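Local atomic coordinates of esterase (Xanthomonas oryzae pv. oryzae, PDB entry 3H2G), a protein that hydrolyses esters as a cell wall-degrading enzyme that the bacterium uses in its attack on rice. Residues G179-A191 and N317-L330. Sequence-based numbering, arbitrary orientation.
Sequences GHTAMATQREIEA and NNLLEWAPQTPTLL
Three donors grip Glu-190 OE2: the hydroxyl OG1 of Thr-326 at 2.8 Å, the backbone N of Thr-326 and, from one turn back in the helix, Gln-186 NE2. Both Thr-326 donors arrive from above the carboxylate plane. Glu-190 OE1 takes the backbone N of Gln-325 at 2.7 Å and a water that also binds Ala-323 O. Gln-186 NE2 gives a second bond, to Thr-328 OG1 at 3.0 Å, while Gln-186 OE1 is held by Ser-202.

Trp-322 lies flat beside the helix. Arg-187 CB stands 3.7 Å from the centroid of the six-membered ring of Trp-322, almost on the normal, and Pro-324 CG lies over the opposite face, toward the rim. The Gln-186 amide meets the ring edge, its plane turned 88° from the indole. Trp-322 NE1 bonds to Leu-319 O at 3.0 Å, which helps fix the ring's rotation.

A bend about the CG-CD bond of Arg-187 (chi3 63°) brings its guanidinium over Leu-319 CD2, which lies above the centre of the plane, 3.4 Å from Arg-187 CZ. A water links Arg-187 NH2 to Asn-318 O. Leu-319 CD1 lies over a face of His-180, and Met-183 CE reaches Leu-330 CD2 at 3.6 Å.

The contact joins helix 177-192, which follows the probable nucleophile elbow of this alpha/beta-hydrolase fold, to the loop leading into strand 328-332 and to that strand's first residues. The gathered N-H and O-H donors probably stabilise Glu-190 as a carboxylate.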
ATOM      1  N   GLY A 179       2.916  -1.288   1.196  1.00  4.58           N
ATOM      2  CA  GLY A 179       4.337  -1.421   1.478  1.00  5.62           C
ATOM      3  C   GLY A 179       5.059  -1.534   0.149  1.00  5.41           C
ATOM      4  O   GLY A 179       6.180  -1.050  -0.018  1.00  5.69           O
ATOM      5  N   HIS A 180       4.400  -2.192  -0.799  1.00  5.04           N
ATOM      6  CA  HIS A 180       4.926  -2.363  -2.147  1.00  4.11           C
ATOM      7  C   HIS A 180       4.921  -0.959  -2.767  1.00  4.91           C
ATOM      8  O   HIS A 180       5.884  -0.542  -3.408  1.00  4.23           O
ATOM      9  CB  HIS A 180       4.011  -3.317  -2.930  1.00  5.61           C
ATOM     10  CG  HIS A 180       4.431  -3.555  -4.349  1.00  6.31           C
ATOM     11  ND1 HIS A 180       5.315  -4.549  -4.712  1.00  7.73           N
ATOM     12  CD2 HIS A 180       4.074  -2.933  -5.498  1.00  2.83           C
ATOM     13  CE1 HIS A 180       5.484  -4.528  -6.024  1.00  4.37           C
ATOM     14  NE2 HIS A 180       4.743  -3.556  -6.523  1.00  6.43           N
ATOM     15  N   THR A 181       3.831  -0.227  -2.550  1.00  4.64           N
ATOM     16  CA  THR A 181       3.693   1.135  -3.058  1.00  4.23           C
ATOM     17  C   THR A 181       4.782   2.053  -2.498  1.00  4.41           C
ATOM     18  O   THR A 181       5.428   2.801  -3.241  1.00  2.84           O
ATOM     19  CB  THR A 181       2.323   1.734  -2.670  1.00  4.46           C
ATOM     20  OG1 THR A 181       1.280   1.008  -3.330  1.00  5.06           O
ATOM     21  CG2 THR A 181       2.244   3.208  -3.060  1.00  3.91           C
ATOM     22  N   ALA A 182       4.972   2.000  -1.184  1.00  1.28           N
ATOM     23  CA  ALA A 182       5.973   2.836  -0.530  1.00  4.05           C
ATOM     24  C   ALA A 182       7.362   2.597  -1.108  1.00  3.10           C
ATOM     25  O   ALA A 182       8.077   3.546  -1.443  1.00  3.26           O
ATOM     26  CB  ALA A 182       5.979   2.567   0.975  1.00  4.24           C
ATOM     27  N   MET A 183       7.741   1.330  -1.233  1.00  3.78           N
ATOM     28  CA  MET A 183       9.059   0.992  -1.763  1.00  3.98           C
ATOM     29  C   MET A 183       9.202   1.366  -3.236  1.00  4.07           C
ATOM     30  O   MET A 183      10.260   1.842  -3.662  1.00  3.97           O
ATOM     31  CB  MET A 183       9.348  -0.503  -1.579  1.00  4.05           C
ATOM     32  CG  MET A 183      10.767  -0.889  -2.001  1.00  2.91           C
ATOM     33  SD  MET A 183      11.203  -2.609  -1.658  1.00  4.66           S
ATOM     34  CE  MET A 183      11.543  -2.524   0.103  1.00  5.51           C
ATOM     35  N   ALA A 184       8.146   1.151  -4.014  1.00  4.69           N
ATOM     36  CA  ALA A 184       8.182   1.482  -5.438  1.00  4.86           C
ATOM     37  C   ALA A 184       8.330   2.989  -5.610  1.00  4.94           C
ATOM     38  O   ALA A 184       9.021   3.464  -6.519  1.00  4.01           O
ATOM     39  CB  ALA A 184       6.905   0.996  -6.127  1.00  2.96           C
ATOM     40  N   THR A 185       7.670   3.740  -4.734  1.00  3.99           N
ATOM     41  CA  THR A 185       7.736   5.198  -4.774  1.00  3.93           C
ATOM     42  C   THR A 185       9.142   5.647  -4.370  1.00  3.70           C
ATOM     43  O   THR A 185       9.705   6.578  -4.950  1.00  3.59           O
ATOM     44  CB  THR A 185       6.694   5.823  -3.813  1.00  4.02           C
ATOM     45  OG1 THR A 185       5.375   5.411  -4.205  1.00  3.57           O
ATOM     46  CG2 THR A 185       6.780   7.342  -3.847  1.00  4.17           C
ATOM     47  N   GLN A 186       9.712   4.979  -3.374  1.00  3.03           N
ATOM     48  CA  GLN A 186      11.057   5.319  -2.925  1.00  4.07           C
ATOM     49  C   GLN A 186      12.060   5.104  -4.055  1.00  3.15           C
ATOM     50  O   GLN A 186      12.930   5.938  -4.297  1.00  2.84           O
ATOM     51  CB  GLN A 186      11.454   4.452  -1.732  1.00  2.27           C
ATOM     52  CG  GLN A 186      12.916   4.602  -1.348  1.00  5.78           C
ATOM     53  CD  GLN A 186      13.336   3.649  -0.249  1.00  5.90           C
ATOM     54  OE1 GLN A 186      12.549   2.818   0.208  1.00  5.01           O
ATOM     55  NE2 GLN A 186      14.590   3.761   0.179  1.00  6.90           N
ATOM     56  N   ARG A 187      11.938   3.976  -4.744  1.00  4.86           N
ATOM     57  CA  ARG A 187      12.847   3.663  -5.837  1.00  5.27           C
ATOM     58  C   ARG A 187      12.784   4.720  -6.937  1.00  5.48           C
ATOM     59  O   ARG A 187      13.814   5.139  -7.463  1.00  4.41           O
ATOM     60  CB  ARG A 187      12.518   2.286  -6.424  1.00  5.86           C
ATOM     61  CG  ARG A 187      13.488   1.848  -7.519  1.00  5.81           C
ATOM     62  CD  ARG A 187      13.169   0.459  -8.045  1.00  8.20           C
ATOM     63  NE  ARG A 187      11.854   0.403  -8.680  1.00 11.21           N
ATOM     64  CZ  ARG A 187      11.360  -0.679  -9.274  1.00 11.57           C
ATOM     65  NH1 ARG A 187      12.076  -1.798  -9.312  1.00 12.58           N
ATOM     66  NH2 ARG A 187      10.157  -0.644  -9.828  1.00  9.55           N
ATOM     67  N   GLU A 188      11.572   5.152  -7.273  1.00  4.99           N
ATOM     68  CA  GLU A 188      11.369   6.150  -8.321  1.00  5.82           C
ATOM     69  C   GLU A 188      11.921   7.525  -7.952  1.00  6.22           C
ATOM     70  O   GLU A 188      12.559   8.185  -8.774  1.00  5.55           O
ATOM     71  CB  GLU A 188       9.876   6.257  -8.651  1.00  7.13           C
ATOM     72  CG  GLU A 188       9.518   7.276  -9.733  1.00  8.69           C
ATOM     73  CD  GLU A 188      10.187   6.992 -11.067  1.00 12.07           C
ATOM     74  OE1 GLU A 188      10.503   5.815 -11.347  1.00  9.27           O
ATOM     75  OE2 GLU A 188      10.380   7.949 -11.845  1.00 14.74           O
ATOM     76  N   ILE A 189      11.680   7.959  -6.719  1.00  4.81           N
ATOM     77  CA  ILE A 189      12.174   9.259  -6.282  1.00  4.81           C
ATOM     78  C   ILE A 189      13.703   9.275  -6.258  1.00  5.50           C
ATOM     79  O   ILE A 189      14.328  10.217  -6.745  1.00  4.49           O
ATOM     80  CB  ILE A 189      11.613   9.625  -4.886  1.00  4.99           C
ATOM     81  CG1 ILE A 189      10.099   9.864  -4.989  1.00  5.85           C
ATOM     82  CG2 ILE A 189      12.317  10.865  -4.344  1.00  5.22           C
ATOM     83  CD1 ILE A 189       9.424  10.187  -3.661  1.00  4.54           C
ATOM     84  N   GLU A 190      14.312   8.232  -5.704  1.00  4.53           N
ATOM     85  CA  GLU A 190      15.769   8.175  -5.660  1.00  5.21           C
ATOM     86  C   GLU A 190      16.361   8.159  -7.071  1.00  5.20           C
ATOM     87  O   GLU A 190      17.390   8.790  -7.340  1.00  5.51           O
ATOM     88  CB  GLU A 190      16.231   6.934  -4.887  1.00  5.37           C
ATOM     89  CG  GLU A 190      15.973   7.015  -3.386  1.00  6.46           C
ATOM     90  CD  GLU A 190      16.451   5.785  -2.634  1.00  5.95           C
ATOM     91  OE1 GLU A 190      17.297   5.039  -3.175  1.00  6.40           O
ATOM     92  OE2 GLU A 190      15.991   5.576  -1.495  1.00  7.63           O
ATOM     93  N   ALA A 191      15.699   7.457  -7.979  1.00  3.99           N
ATOM     94  CA  ALA A 191      16.186   7.346  -9.349  1.00  4.96           C
ATOM     95  C   ALA A 191      15.996   8.573 -10.244  1.00  6.30           C
ATOM     96  O   ALA A 191      16.725   8.731 -11.223  1.00  7.35           O
ATOM     97  CB  ALA A 191      15.553   6.129 -10.017  1.00  6.48           C
ATOM     98  N   ASN A 317       7.274  -6.562 -11.543  1.00  7.00           N
ATOM     99  CA  ASN A 317       6.952  -5.713 -10.416  1.00  5.88           C
ATOM    100  C   ASN A 317       7.654  -6.087  -9.117  1.00  5.81           C
ATOM    101  O   ASN A 317       7.208  -5.729  -8.027  1.00  4.55           O
ATOM    102  CB  ASN A 317       5.434  -5.637 -10.267  1.00  5.99           C
ATOM    103  CG  ASN A 317       4.799  -4.836 -11.395  1.00  6.64           C
ATOM    104  OD1 ASN A 317       4.889  -3.606 -11.425  1.00  6.03           O
ATOM    105  ND2 ASN A 317       4.187  -5.527 -12.346  1.00  4.35           N
ATOM    106  N   ASN A 318       8.768  -6.808  -9.241  1.00  5.27           N
ATOM    107  CA  ASN A 318       9.571  -7.148  -8.071  1.00  5.27           C
ATOM    108  C   ASN A 318      10.259  -5.835  -7.721  1.00  4.47           C
ATOM    109  O   ASN A 318      10.449  -4.988  -8.592  1.00  6.07           O
ATOM    110  CB  ASN A 318      10.666  -8.170  -8.400  1.00  5.50           C
ATOM    111  CG  ASN A 318      10.153  -9.588  -8.445  1.00  6.41           C
ATOM    112  OD1 ASN A 318       9.208  -9.940  -7.745  1.00  4.43           O
ATOM    113  ND2 ASN A 318      10.796 -10.423  -9.255  1.00  7.88           N
ATOM    114  N   LEU A 319      10.636  -5.673  -6.461  1.00  5.43           N
ATOM    115  CA  LEU A 319      11.319  -4.462  -6.003  1.00  6.33           C
ATOM    116  C   LEU A 319      12.615  -4.864  -5.310  1.00  6.20           C
ATOM    117  O   LEU A 319      12.930  -4.381  -4.223  1.00  6.53           O
ATOM    118  CB  LEU A 319      10.417  -3.696  -5.033  1.00  5.89           C
ATOM    119  CG  LEU A 319       9.182  -3.066  -5.683  1.00  7.32           C
ATOM    120  CD1 LEU A 319       8.209  -2.567  -4.619  1.00  5.87           C
ATOM    121  CD2 LEU A 319       9.634  -1.922  -6.586  1.00  6.81           C
ATOM    122  N   LEU A 320      13.377  -5.732  -5.967  1.00  5.21           N
ATOM    123  CA  LEU A 320      14.612  -6.251  -5.396  1.00  6.67           C
ATOM    124  C   LEU A 320      15.925  -5.778  -6.016  1.00  8.33           C
ATOM    125  O   LEU A 320      16.906  -5.549  -5.302  1.00  7.90           O
ATOM    126  CB  LEU A 320      14.581  -7.785  -5.459  1.00  6.84           C
ATOM    127  CG  LEU A 320      13.341  -8.490  -4.903  1.00  6.63           C
ATOM    128  CD1 LEU A 320      13.397  -9.980  -5.247  1.00  7.07           C
ATOM    129  CD2 LEU A 320      13.268  -8.286  -3.392  1.00  7.44           C
ATOM    130  N   GLU A 321      15.945  -5.632  -7.336  1.00  8.90           N
ATOM    131  CA  GLU A 321      17.168  -5.257  -8.039  1.00 11.70           C
ATOM    132  C   GLU A 321      17.543  -3.782  -8.105  1.00 11.18           C
ATOM    133  O   GLU A 321      17.511  -3.167  -9.171  1.00 10.63           O
ATOM    134  CB  GLU A 321      17.138  -5.839  -9.452  1.00 14.88           C
ATOM    135  CG  GLU A 321      16.939  -7.345  -9.468  1.00 20.14           C
ATOM    136  CD  GLU A 321      16.997  -7.925 -10.866  1.00 24.43           C
ATOM    137  OE1 GLU A 321      16.264  -7.427 -11.748  1.00 26.37           O
ATOM    138  OE2 GLU A 321      17.771  -8.883 -11.078  1.00 27.69           O
ATOM    139  N   TRP A 322      17.910  -3.226  -6.958  1.00  9.17           N
ATOM    140  CA  TRP A 322      18.336  -1.838  -6.882  1.00  7.79           C
ATOM    141  C   TRP A 322      19.049  -1.599  -5.559  1.00  6.80           C
ATOM    142  O   TRP A 322      19.068  -2.474  -4.690  1.00  6.91           O
ATOM    143  CB  TRP A 322      17.148  -0.879  -7.045  1.00  6.58           C
ATOM    144  CG  TRP A 322      16.061  -1.014  -6.027  1.00  6.39           C
ATOM    145  CD1 TRP A 322      15.253  -2.099  -5.819  1.00  5.92           C
ATOM    146  CD2 TRP A 322      15.637  -0.011  -5.099  1.00  5.30           C
ATOM    147  NE1 TRP A 322      14.349  -1.828  -4.816  1.00  4.77           N
ATOM    148  CE2 TRP A 322      14.564  -0.555  -4.357  1.00  5.01           C
ATOM    149  CE3 TRP A 322      16.059   1.297  -4.821  1.00  6.54           C
ATOM    150  CZ2 TRP A 322      13.906   0.164  -3.353  1.00  5.10           C
ATOM    151  CZ3 TRP A 322      15.401   2.015  -3.818  1.00  5.91           C
ATOM    152  CH2 TRP A 322      14.338   1.445  -3.099  1.00  6.54           C
ATOM    153  N   ALA A 323      19.653  -0.426  -5.420  1.00  7.24           N
ATOM    154  CA  ALA A 323      20.390  -0.085  -4.212  1.00  7.10           C
ATOM    155  C   ALA A 323      19.775   1.134  -3.530  1.00  7.37           C
ATOM    156  O   ALA A 323      20.006   2.269  -3.947  1.00  8.21           O
ATOM    157  CB  ALA A 323      21.857   0.185  -4.565  1.00  6.93           C
ATOM    158  N   PRO A 324      18.978   0.910  -2.470  1.00  8.39           N
ATOM    159  CA  PRO A 324      18.330   2.001  -1.733  1.00  7.82           C
ATOM    160  C   PRO A 324      19.354   2.949  -1.115  1.00  9.93           C
ATOM    161  O   PRO A 324      20.331   2.507  -0.504  1.00  8.52           O
ATOM    162  CB  PRO A 324      17.504   1.264  -0.678  1.00  8.49           C
ATOM    163  CG  PRO A 324      17.207  -0.060  -1.337  1.00  7.58           C
ATOM    164  CD  PRO A 324      18.542  -0.399  -1.953  1.00  8.07           C
ATOM    165  N   GLN A 325      19.126   4.249  -1.283  1.00  8.28           N
ATOM    166  CA  GLN A 325      20.030   5.268  -0.759  1.00 11.20           C
ATOM    167  C   GLN A 325      19.483   5.916   0.513  1.00  9.47           C
ATOM    168  O   GLN A 325      20.238   6.440   1.333  1.00  9.84           O
ATOM    169  CB  GLN A 325      20.260   6.351  -1.820  1.00 13.93           C
ATOM    170  CG  GLN A 325      21.304   7.390  -1.439  1.00 21.60           C
ATOM    171  CD  GLN A 325      22.725   6.959  -1.781  1.00 24.96           C
ATOM    172  OE1 GLN A 325      22.981   5.791  -2.088  1.00 24.41           O
ATOM    173  NE2 GLN A 325      23.658   7.906  -1.720  1.00 22.33           N
ATOM    174  N   THR A 326      18.166   5.879   0.666  1.00  7.06           N
ATOM    175  CA  THR A 326      17.498   6.470   1.823  1.00  7.27           C
ATOM    176  C   THR A 326      17.467   5.537   3.032  1.00  7.38           C
ATOM    177  O   THR A 326      17.287   4.327   2.881  1.00  8.37           O
ATOM    178  CB  THR A 326      16.031   6.819   1.478  1.00  7.83           C
ATOM    179  OG1 THR A 326      16.001   7.706   0.355  1.00  7.78           O
ATOM    180  CG2 THR A 326      15.336   7.483   2.667  1.00  9.01           C
ATOM    181  N   PRO A 327      17.664   6.082   4.248  1.00  6.97           N
ATOM    182  CA  PRO A 327      17.620   5.212   5.426  1.00  8.20           C
ATOM    183  C   PRO A 327      16.255   4.524   5.373  1.00  7.95           C
ATOM    184  O   PRO A 327      15.219   5.189   5.306  1.00  7.40           O
ATOM    185  CB  PRO A 327      17.735   6.198   6.580  1.00  8.83           C
ATOM    186  CG  PRO A 327      18.677   7.226   6.021  1.00 10.74           C
ATOM    187  CD  PRO A 327      18.131   7.433   4.609  1.00  8.67           C
ATOM    188  N   THR A 328      16.258   3.199   5.391  1.00  6.75           N
ATOM    189  CA  THR A 328      15.016   2.448   5.279  1.00  7.87           C
ATOM    190  C   THR A 328      14.845   1.405   6.370  1.00  7.28           C
ATOM    191  O   THR A 328      15.811   0.782   6.806  1.00  8.81           O
ATOM    192  CB  THR A 328      14.959   1.745   3.905  1.00  6.24           C
ATOM    193  OG1 THR A 328      15.199   2.709   2.873  1.00  6.36           O
ATOM    194  CG2 THR A 328      13.600   1.097   3.673  1.00  6.97           C
ATOM    195  N   LEU A 329      13.604   1.223   6.807  1.00  6.81           N
ATOM    196  CA  LEU A 329      13.290   0.241   7.832  1.00  5.87           C
ATOM    197  C   LEU A 329      12.087  -0.580   7.391  1.00  6.49           C
ATOM    198  O   LEU A 329      10.967  -0.076   7.322  1.00  6.53           O
ATOM    199  CB  LEU A 329      12.983   0.925   9.169  1.00  5.80           C
ATOM    200  CG  LEU A 329      12.640  -0.018  10.332  1.00  5.45           C
ATOM    201  CD1 LEU A 329      13.758  -1.045  10.518  1.00  6.74           C
ATOM    202  CD2 LEU A 329      12.442   0.795  11.604  1.00  7.37           C
ATOM    203  N   LEU A 330      12.329  -1.845   7.069  1.00  5.91           N
ATOM    204  CA  LEU A 330      11.256  -2.734   6.648  1.00  6.22           C
ATOM    205  C   LEU A 330      10.666  -3.365   7.900  1.00  5.46           C
ATOM    206  O   LEU A 330      11.390  -3.936   8.712  1.00  8.54           O
ATOM    207  CB  LEU A 330      11.807  -3.818   5.717  1.00  6.48           C
ATOM    208  CG  LEU A 330      12.582  -3.329   4.489  1.00  6.41           C
ATOM    209  CD1 LEU A 330      13.013  -4.523   3.654  1.00  6.61           C
ATOM    210  CD2 LEU A 330      11.713  -2.392   3.662  1.00  9.02           C
TER
HETATM  211  O   HOH W   1       8.953  -3.089 -10.086  1.00  8.35           O
HETATM  212  O   HOH W   2      14.713  -1.929  -9.955  1.00 22.84           O
HETATM  213  O   HOH W   3      18.196   4.139  -5.506  1.00 11.37           O